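Local coordinates for flagellar protein FlgA (Thermotoga maritima, PDB 3FRN) that probably acts in the periplasm as a chaperone for assembly of the P-ring of the flagellar basal body, at residues A[150-155]-A[191-196]; A[186-191]-A[206-211]; A[214-219]-A[229-234]. One frame throughout, in Å; residues are numbered along the deposited sequence.

Interaction 1 of 3, residues A[150-155]-A[191-196]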
loop_
_atom_site.group_PDB
_atom_site.type_symbol
_atom_site.label_atom_id
_atom_site.label_comp_id
_atom_site.label_asym_id
_atom_site.label_seq_id
_atom_site.Cartn_x
_atom_site.Cartn_y
_atom_site.Cartn_z
ATOM N N ARG A 150 8.347 15.190 -13.275
ATOM C CA ARG A 150 9.667 15.644 -13.705
ATOM C C ARG A 150 10.716 15.490 -12.608
ATOM O O ARG A 150 10.377 15.304 -11.440
ATOM C CB ARG A 150 9.593 17.101 -14.178
ATOM C CG ARG A 150 9.056 18.062 -13.130
ATOM C CD ARG A 150 8.482 19.337 -13.752
ATOM N NE ARG A 150 9.433 20.077 -14.587
ATOM C CZ ARG A 150 10.439 20.824 -14.131
ATOM N NH1 ARG A 150 10.674 20.932 -12.822
ATOM N NH2 ARG A 150 11.227 21.460 -14.993
ATOM N N ASN A 151 11.988 15.562 -12.999
ATOM C CA ASN A 151 13.105 15.473 -12.056
ATOM C C ASN A 151 13.157 16.671 -11.127
ATOM O O ASN A 151 12.906 17.803 -11.540
ATOM C CB ASN A 151 14.439 15.349 -12.795
ATOM C CG ASN A 151 14.497 14.137 -13.701
ATOM O OD1 ASN A 151 13.573 13.321 -13.731
ATOM N ND2 ASN A 151 15.585 14.015 -14.451
ATOM N N ILE A 152 13.472 16.410 -9.863
ATOM C CA ILE A 152 13.561 17.460 -8.858
ATOM C C ILE A 152 14.847 17.294 -8.047
ATOM O O ILE A 152 15.397 16.195 -7.969
ATOM C CB ILE A 152 12.335 17.455 -7.914
ATOM C CG1 ILE A 152 12.260 16.134 -7.145
ATOM C CG2 ILE A 152 11.037 17.727 -8.700
ATOM C CD1 ILE A 152 11.347 16.168 -5.980
ATOM N N ASN A 153 15.319 18.386 -7.453
ATOM C CA ASN A 153 16.605 18.390 -6.766
ATOM C C ASN A 153 16.436 18.650 -5.267
ATOM O O ASN A 153 15.344 19.000 -4.804
ATOM C CB ASN A 153 17.537 19.429 -7.415
ATOM C CG ASN A 153 19.026 19.077 -7.285
ATOM O OD1 ASN A 153 19.402 18.087 -6.654
ATOM N ND2 ASN A 153 19.875 19.909 -7.881
ATOM N N VAL A 154 17.517 18.442 -4.518
ATOM C CA VAL A 154 17.577 18.769 -3.100
ATOM C C VAL A 154 17.228 20.242 -2.943
ATOM O O VAL A 154 17.806 21.098 -3.612
ATOM C CB VAL A 154 19.001 18.518 -2.536
ATOM C CG1 VAL A 154 19.090 18.880 -1.062
ATOM C CG2 VAL A 154 19.416 17.078 -2.755
ATOM N N GLY A 155 16.253 20.533 -2.088
ATOM C CA GLY A 155 15.873 21.919 -1.822
ATOM C C GLY A 155 14.769 22.479 -2.701
ATOM O O GLY A 155 14.259 23.563 -2.430
ATOM N N ARG A 191 15.830 15.313 -1.489
ATOM C CA ARG A 191 16.704 14.619 -2.438
ATOM C C ARG A 191 16.505 14.930 -3.923
ATOM O O ARG A 191 15.517 15.557 -4.336
ATOM C CB ARG A 191 16.698 13.095 -2.209
ATOM C CG ARG A 191 15.410 12.499 -1.692
ATOM C CD ARG A 191 15.668 11.098 -1.159
ATOM N NE ARG A 191 16.728 11.100 -0.152
ATOM C CZ ARG A 191 16.524 11.214 1.159
ATOM N NH1 ARG A 191 15.292 11.326 1.646
ATOM N NH2 ARG A 191 17.558 11.211 1.990
ATOM N N TYR A 192 17.482 14.490 -4.711
ATOM C CA TYR A 192 17.344 14.455 -6.149
ATOM C C TYR A 192 16.562 13.203 -6.541
ATOM O O TYR A 192 17.026 12.073 -6.360
ATOM C CB TYR A 192 18.715 14.482 -6.829
ATOM C CG TYR A 192 18.656 14.260 -8.325
ATOM C CD1 TYR A 192 18.955 13.017 -8.875
ATOM C CD2 TYR A 192 18.297 15.292 -9.188
ATOM C CE1 TYR A 192 18.903 12.805 -10.246
ATOM C CE2 TYR A 192 18.237 15.092 -10.560
ATOM C CZ TYR A 192 18.543 13.847 -11.081
ATOM O OH TYR A 192 18.492 13.643 -12.440
ATOM N N LEU A 193 15.369 13.419 -7.077
ATOM C CA LEU A 193 14.500 12.333 -7.500
ATOM C C LEU A 193 14.260 12.443 -9.001
ATOM O O LEU A 193 14.260 13.542 -9.555
ATOM C CB LEU A 193 13.172 12.401 -6.733
ATOM C CG LEU A 193 12.965 11.710 -5.379
ATOM C CD1 LEU A 193 14.209 10.996 -4.860
ATOM C CD2 LEU A 193 12.424 12.693 -4.343
ATOM N N LYS A 194 14.083 11.301 -9.659
ATOM C CA LYS A 194 13.825 11.278 -11.089
ATOM C C LYS A 194 12.329 11.132 -11.319
ATOM O O LYS A 194 11.612 10.673 -10.441
ATOM C CB LYS A 194 14.585 10.123 -11.758
ATOM C CG LYS A 194 16.114 10.260 -11.762
ATOM C CD LYS A 194 16.629 10.920 -13.032
ATOM C CE LYS A 194 16.962 9.903 -14.116
ATOM N NZ LYS A 194 17.716 10.516 -15.256
ATOM N N GLU A 195 11.865 11.525 -12.501
ATOM C CA GLU A 195 10.473 11.336 -12.912
ATOM C C GLU A 195 10.042 9.874 -12.717
ATOM O O GLU A 195 10.839 8.953 -12.898
ATOM C CB GLU A 195 10.319 11.764 -14.382
ATOM C CG GLU A 195 8.964 11.464 -15.020
ATOM C CD GLU A 195 9.001 11.472 -16.545
ATOM O OE1 GLU A 195 7.955 11.167 -17.156
ATOM O OE2 GLU A 195 10.065 11.775 -17.134
ATOM N N GLY A 196 8.787 9.667 -12.325
ATOM C CA GLY A 196 8.261 8.319 -12.108
ATOM C C GLY A 196 8.340 7.869 -10.659
ATOM O O GLY A 196 7.739 6.866 -10.277
#
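Ile152 and Leu193 form an isolated antiparallel beta bridge, a hydrogen-bonded pair that joins two loops running 174° apart in direction. Both loops fall within the SAF family region: 150-155 comes after the long strand 132-148, whereas the loop 191-196 comes after the short strand 188-189. Ile152 N donates to Leu193 O at 3.0 Å, and Leu193 N returns a bond to Ile152 O at 2.9 Å. The CA-H of Tyr192 adds a further approach to Ile152 O, which is therefore met by both an N-H and a C-H.

Past this bridge, Asn151 extends the pairing with its side chain in place of its backbone. Its CG lies beside the backbone N, anti to the carbonyl carbon (chi1 -59°), which brings OD1 to Glu195 N at 2.8 Å with an N-H...O angle of 155°. That bond sets which way round the amide is turned, and ND2 comes to Lys194 CD at 3.6 Å, the asparagine and lysine side chains running in the same direction. ND2 also comes near Tyr192 OH, the amide plane standing steeply inclined to the tyrosine ring.

Between the aliphatic side chains, Ile152 CG1 rests on Leu193 CB at 3.9 Å, and Ile152 CD1 reaches Leu193 CD2. Ile152, the one buried residue of the contact, also touches Ile158, and Leu193 touches Met203. At the other end Val154 CG2 covers the backbone of Arg191 and Tyr192. The ring of Tyr192 leans obliquely over the bridge, with CD2 3.3 Å from Ile152 O.

Interaction 2 of 3, residues A[186-191]-A[206-211]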
loop_
_atom_site.group_PDB
_atom_site.type_symbol
_atom_site.label_atom_id
_atom_site.label_comp_id
_atom_site.label_asym_id
_atom_site.label_seq_id
_atom_site.Cartn_x
_atom_site.Cartn_y
_atom_site.Cartn_z
ATOM N N GLY A 186 4.175 22.677 -1.666
ATOM C CA GLY A 186 4.763 23.518 -0.643
ATOM C C GLY A 186 5.883 22.818 0.098
ATOM O O GLY A 186 6.686 23.471 0.766
ATOM N N LYS A 187 5.940 21.492 -0.019
ATOM C CA LYS A 187 6.984 20.708 0.626
ATOM C C LYS A 187 8.298 20.881 -0.111
ATOM O O LYS A 187 8.319 21.191 -1.297
ATOM C CB LYS A 187 6.621 19.220 0.677
ATOM C CG LYS A 187 5.468 18.861 1.614
ATOM C CD LYS A 187 5.952 18.506 3.003
ATOM C CE LYS A 187 4.779 18.231 3.944
ATOM N NZ LYS A 187 4.138 16.902 3.708
ATOM N N ILE A 188 9.388 20.656 0.611
ATOM C CA ILE A 188 10.735 20.825 0.093
ATOM C C ILE A 188 11.389 19.447 -0.031
ATOM O O ILE A 188 11.436 18.695 0.932
ATOM C CB ILE A 188 11.549 21.778 1.025
ATOM C CG1 ILE A 188 10.962 23.192 0.953
ATOM C CG2 ILE A 188 13.028 21.798 0.662
ATOM C CD1 ILE A 188 11.438 24.112 2.035
ATOM N N SER A 189 11.869 19.122 -1.224
ATOM C CA SER A 189 12.537 17.854 -1.475
ATOM C C SER A 189 13.842 17.709 -0.688
ATOM O O SER A 189 14.677 18.610 -0.678
ATOM C CB SER A 189 12.841 17.711 -2.961
ATOM O OG SER A 189 13.384 16.429 -3.232
ATOM N N ARG A 190 14.020 16.562 -0.041
ATOM C CA ARG A 190 15.264 16.283 0.667
ATOM C C ARG A 190 16.276 15.659 -0.284
ATOM O O ARG A 190 17.442 15.478 0.069
ATOM C CB ARG A 190 15.021 15.355 1.865
ATOM C CG ARG A 190 14.079 15.915 2.933
ATOM C CD ARG A 190 13.764 14.881 4.002
ATOM N NE ARG A 190 14.647 15.014 5.156
ATOM C CZ ARG A 190 14.244 15.384 6.370
ATOM N NH1 ARG A 190 15.124 15.483 7.358
ATOM N NH2 ARG A 190 12.965 15.646 6.605
ATOM N N ARG A 191 15.830 15.313 -1.489
ATOM C CA ARG A 191 16.704 14.619 -2.438
ATOM C C ARG A 191 16.505 14.930 -3.923
ATOM O O ARG A 191 15.517 15.557 -4.336
ATOM C CB ARG A 191 16.698 13.095 -2.209
ATOM C CG ARG A 191 15.410 12.499 -1.692
ATOM C CD ARG A 191 15.668 11.098 -1.159
ATOM N NE ARG A 191 16.728 11.100 -0.152
ATOM C CZ ARG A 191 16.524 11.214 1.159
ATOM N NH1 ARG A 191 15.292 11.326 1.646
ATOM N NH2 ARG A 191 17.558 11.211 1.990
ATOM N N ASP A 206 8.751 19.775 5.487
ATOM C CA ASP A 206 7.917 20.961 5.517
ATOM C C ASP A 206 8.743 22.227 5.282
ATOM O O ASP A 206 9.944 22.245 5.567
ATOM C CB ASP A 206 7.175 21.025 6.851
ATOM C CG ASP A 206 6.052 20.003 6.943
ATOM O OD1 ASP A 206 4.875 20.405 6.815
ATOM O OD2 ASP A 206 6.341 18.800 7.134
ATOM N N PRO A 207 8.116 23.280 4.724
ATOM C CA PRO A 207 8.781 24.586 4.631
ATOM C C PRO A 207 9.078 25.167 6.018
ATOM O O PRO A 207 8.302 24.944 6.953
ATOM C CB PRO A 207 7.753 25.452 3.893
ATOM C CG PRO A 207 6.440 24.770 4.115
ATOM C CD PRO A 207 6.766 23.310 4.133
ATOM N N PRO A 208 10.212 25.876 6.165
ATOM C CA PRO A 208 10.616 26.445 7.463
ATOM C C PRO A 208 9.727 27.606 7.864
ATOM O O PRO A 208 9.187 28.282 6.995
ATOM C CB PRO A 208 12.048 26.933 7.214
ATOM C CG PRO A 208 12.473 26.309 5.924
ATOM C CD PRO A 208 11.213 26.155 5.124
ATOM N N ASP A 209 9.567 27.830 9.165
ATOM C CA ASP A 209 8.669 28.889 9.634
ATOM C C ASP A 209 9.294 30.278 9.470
ATOM O O ASP A 209 8.588 31.278 9.368
ATOM C CB ASP A 209 8.252 28.625 11.080
ATOM C CG ASP A 209 7.697 27.222 11.278
ATOM O OD1 ASP A 209 7.150 26.650 10.316
ATOM O OD2 ASP A 209 7.804 26.686 12.397
ATOM N N VAL A 210 10.624 30.323 9.473
ATOM C CA VAL A 210 11.385 31.498 9.040
ATOM C C VAL A 210 12.504 31.080 8.082
ATOM O O VAL A 210 13.064 29.992 8.193
ATOM C CB VAL A 210 12.005 32.322 10.218
ATOM C CG1 VAL A 210 10.930 32.883 11.144
ATOM C CG2 VAL A 210 13.026 31.503 10.986
ATOM N N VAL A 211 12.820 31.946 7.131
ATOM C CA VAL A 211 13.910 31.663 6.212
ATOM C C VAL A 211 15.100 32.570 6.496
ATOM O O VAL A 211 14.952 33.639 7.097
ATOM C CB VAL A 211 13.474 31.769 4.727
ATOM C CG1 VAL A 211 12.381 30.755 4.418
ATOM C CG2 VAL A 211 13.006 33.181 4.387
#
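Ile188 meets both Pro207 and Pro208 because its side chain is extended: CG1 stands anti to the carbonyl carbon (chi1 -67°), and chi2 of 166° lengthens the chain so that CD1 reaches the two prolines. Lys187 starts from a similar first torsion but bends at chi2 (-91°), which lays its chain along that of Asp206.

The single methyl CD1 of Ile188 makes the apolar part of the contact. It sits 3.7 Å from Pro208 CD and equally near Pro207 CA, and the Ile188 and Pro208 side chains run roughly perpendicular. Beside it, Pro207 CD packs on the carbonyl of Gly186, 3.4 Å from Gly186 O. Lys187 CE lies 3.6 Å from both OD1 and OD2 of Asp206, while Lys187 NZ stays 4.5 Å from Asp206 OD2, too far apart for a salt bridge. NZ instead makes a weak hydrogen bond to Glu183 O.

The segment 206-211 is the irregular connection leading from strand 204-205, the partner of strand 188-189, to strand 215-219. Asp206 O is held by Tyr238 OH, which ties the start of this connection to the loop between strands 229-233 and 242-246.

Between 186-191 and 206-211 the meeting thus rests on carbon contacts: CD1 on the prolines, Pro207 on the Gly186 carbonyl and Lys187 CE beside the carboxylate, with at most a long-range attraction between Lys187 and Asp206.

Interaction 3 of 3, residues A[214-219]-A[229-234]; sequences QVVPAY and TFVEVL
Val216 and Val231 exchange two backbone hydrogen bonds, Val231 N to Val216 O at 2.9 Å and the longer Val216 N to Val231 O at 3.2 Å. Ala218 and Thr229 form a second such pair, in which the bond from Ala218 N to Thr229 O is short at 2.6 Å. Val233 N adds a fifth bond, to Gln214 O. This is the antiparallel pairing of the beta hairpin 215-219/229-233, with Val215-Glu232 and Pro217-Phe230 as the intervening non-hydrogen-bonded pairs. The strand axes stand 126° apart, a pronounced twist.

Phe230 packs over the face it shares with Val215, Pro217 and Glu232. Its CG lies beside the backbone N (chi1 -64°), and the ring is reached obliquely by Val215 CG1, 3.9 Å from Phe230 CD2, and by Pro217 CG, 3.9 Å from Phe230 CE2. On the other face Val216, Ala218 and Val231 are buried, while Thr229 stays partly exposed. Val231 CG2 lies 3.8 Å from Ala218 CB, and Val216 CG2 meets Val233 CG2 at 3.9 Å. Val210 touches both Val216 and Val233, Leu264 and Ile266 of strand 263-266 cover Ala218, and Val243 of strand 242-246 adjoins Val233.

Since Pro217 has no N-H to give, its place in a non-hydrogen-bonded pair costs the hairpin no bond. The two hydrogen-bonded pairs thus match their backbone groups across the strands, whereas Pro217 and Glu232 bond outward to the flanking strands, at Leu264 and Met246. Methyl groups fill the buried side, and the exposed Phe230 packs on Val215 and Pro217.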
loop_
_atom_site.group_PDB
_atom_site.type_symbol
_atom_site.label_atom_id
_atom_site.label_comp_id
_atom_site.label_asym_id
_atom_site.label_seq_id
_atom_site.Cartn_x
_atom_site.Cartn_y
_atom_site.Cartn_z
ATOM N N GLN A 214 15.116 36.669 6.193
ATOM C CA GLN A 214 13.763 37.200 6.380
ATOM C C GLN A 214 13.720 38.243 7.501
ATOM O O GLN A 214 14.459 38.137 8.477
ATOM C CB GLN A 214 12.812 36.049 6.708
ATOM C CG GLN A 214 11.324 36.358 6.641
ATOM C CD GLN A 214 10.486 35.159 7.066
ATOM O OE1 GLN A 214 10.928 34.015 6.971
ATOM N NE2 GLN A 214 9.274 35.419 7.543
ATOM N N VAL A 215 12.865 39.253 7.349
ATOM C CA VAL A 215 12.638 40.230 8.414
ATOM C C VAL A 215 11.438 39.819 9.265
ATOM O O VAL A 215 10.312 39.674 8.757
ATOM C CB VAL A 215 12.432 41.663 7.865
ATOM C CG1 VAL A 215 11.978 42.618 8.974
ATOM C CG2 VAL A 215 13.719 42.175 7.247
ATOM N N VAL A 216 11.688 39.618 10.558
ATOM C CA VAL A 216 10.620 39.313 11.504
ATOM C C VAL A 216 10.699 40.245 12.713
ATOM O O VAL A 216 11.784 40.721 13.050
ATOM C CB VAL A 216 10.637 37.818 11.962
ATOM C CG1 VAL A 216 10.012 36.916 10.898
ATOM C CG2 VAL A 216 12.045 37.356 12.325
ATOM N N PRO A 217 9.546 40.531 13.351
ATOM C CA PRO A 217 9.558 41.201 14.649
ATOM C C PRO A 217 10.274 40.368 15.711
ATOM O O PRO A 217 10.322 39.147 15.609
ATOM C CB PRO A 217 8.071 41.332 14.992
ATOM C CG PRO A 217 7.368 41.252 13.686
ATOM C CD PRO A 217 8.170 40.284 12.886
ATOM N N ALA A 218 10.836 41.033 16.713
ATOM C CA ALA A 218 11.613 40.362 17.751
ATOM C C ALA A 218 11.451 41.037 19.113
ATOM O O ALA A 218 11.246 42.242 19.194
ATOM C CB ALA A 218 13.078 40.295 17.357
ATOM N N TYR A 219 11.543 40.241 20.173
ATOM C CA TYR A 219 11.372 40.714 21.538
ATOM C C TYR A 219 12.618 40.434 22.376
ATOM O O TYR A 219 13.202 39.351 22.294
ATOM C CB TYR A 219 10.158 40.044 22.178
ATOM C CG TYR A 219 8.843 40.742 21.910
ATOM C CD1 TYR A 219 8.374 41.734 22.773
ATOM C CD2 TYR A 219 8.058 40.406 20.805
ATOM C CE1 TYR A 219 7.164 42.382 22.545
ATOM C CE2 TYR A 219 6.840 41.050 20.564
ATOM C CZ TYR A 219 6.401 42.037 21.442
ATOM O OH TYR A 219 5.204 42.687 21.225
ATOM N N THR A 229 11.695 45.183 18.398
ATOM C CA THR A 229 12.311 45.556 17.115
ATOM C C THR A 229 12.179 44.501 16.006
ATOM O O THR A 229 11.657 43.414 16.235
ATOM C CB THR A 229 13.811 45.897 17.308
ATOM O OG1 THR A 229 14.324 46.512 16.119
ATOM C CG2 THR A 229 14.628 44.639 17.629
ATOM N N PHE A 230 12.656 44.839 14.807
ATOM C CA PHE A 230 12.736 43.898 13.683
ATOM C C PHE A 230 14.167 43.373 13.524
ATOM O O PHE A 230 15.128 44.117 13.712
ATOM C CB PHE A 230 12.283 44.565 12.378
ATOM C CG PHE A 230 10.836 44.980 12.370
ATOM C CD1 PHE A 230 10.457 46.249 12.805
ATOM C CD2 PHE A 230 9.851 44.106 11.921
ATOM C CE1 PHE A 230 9.121 46.633 12.800
ATOM C CE2 PHE A 230 8.512 44.483 11.912
ATOM C CZ PHE A 230 8.147 45.749 12.351
ATOM N N VAL A 231 14.308 42.092 13.184
ATOM C CA VAL A 231 15.634 41.493 12.982
ATOM C C VAL A 231 15.748 40.754 11.652
ATOM O O VAL A 231 14.737 40.475 11.002
ATOM C CB VAL A 231 16.022 40.517 14.121
ATOM C CG1 VAL A 231 16.213 41.259 15.438
ATOM C CG2 VAL A 231 14.990 39.400 14.254
ATOM N N GLU A 232 16.984 40.439 11.258
ATOM C CA GLU A 232 17.227 39.631 10.067
ATOM C C GLU A 232 17.838 38.283 10.424
ATOM O O GLU A 232 18.916 38.216 11.021
ATOM C CB GLU A 232 18.118 40.354 9.060
ATOM C CG GLU A 232 17.971 39.801 7.649
ATOM C CD GLU A 232 19.145 40.121 6.740
ATOM O OE1 GLU A 232 19.031 39.810 5.520
ATOM O OE2 GLU A 232 20.175 40.678 7.233
ATOM N N VAL A 233 17.146 37.222 10.017
ATOM C CA VAL A 233 17.486 35.840 10.365
ATOM C C VAL A 233 18.726 35.315 9.622
ATOM O O VAL A 233 18.861 35.503 8.410
ATOM C CB VAL A 233 16.283 34.905 10.104
ATOM C CG1 VAL A 233 16.331 33.742 11.033
ATOM C CG2 VAL A 233 14.962 35.634 10.318
ATOM N N LEU A 234 19.624 34.657 10.361
ATOM C CA LEU A 234 20.900 34.153 9.812
ATOM C C LEU A 234 20.774 32.728 9.265
ATOM O O LEU A 234 21.634 32.269 8.511
ATOM C CB LEU A 234 22.002 34.218 10.886
ATOM C CG LEU A 234 23.514 33.972 10.692
ATOM C CD1 LEU A 234 23.903 32.481 10.749
ATOM C CD2 LEU A 234 24.076 34.658 9.440
#

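All three contacts lie within the region of the P-ring chaperone family, but they are placed differently along it. Interactions 1 and 2 share Arg191 and touch through Ser189, whose backbone O probably accepts a hydrogen bond from Gly155 N; both are surface contacts among loops and a two-residue strand. Interaction 3, partly buried, belongs to the five-stranded C-terminal sheet, and the connection 206-211 of interaction 2 leads into it and touches it. Interactions 1 and 3 remain about 14 Å apart at their nearest atoms. Regular backbone pairing dominates interaction 3, interaction 1 combines one bridge with an asparagine amide, and interaction 2 relies on carbon contacts.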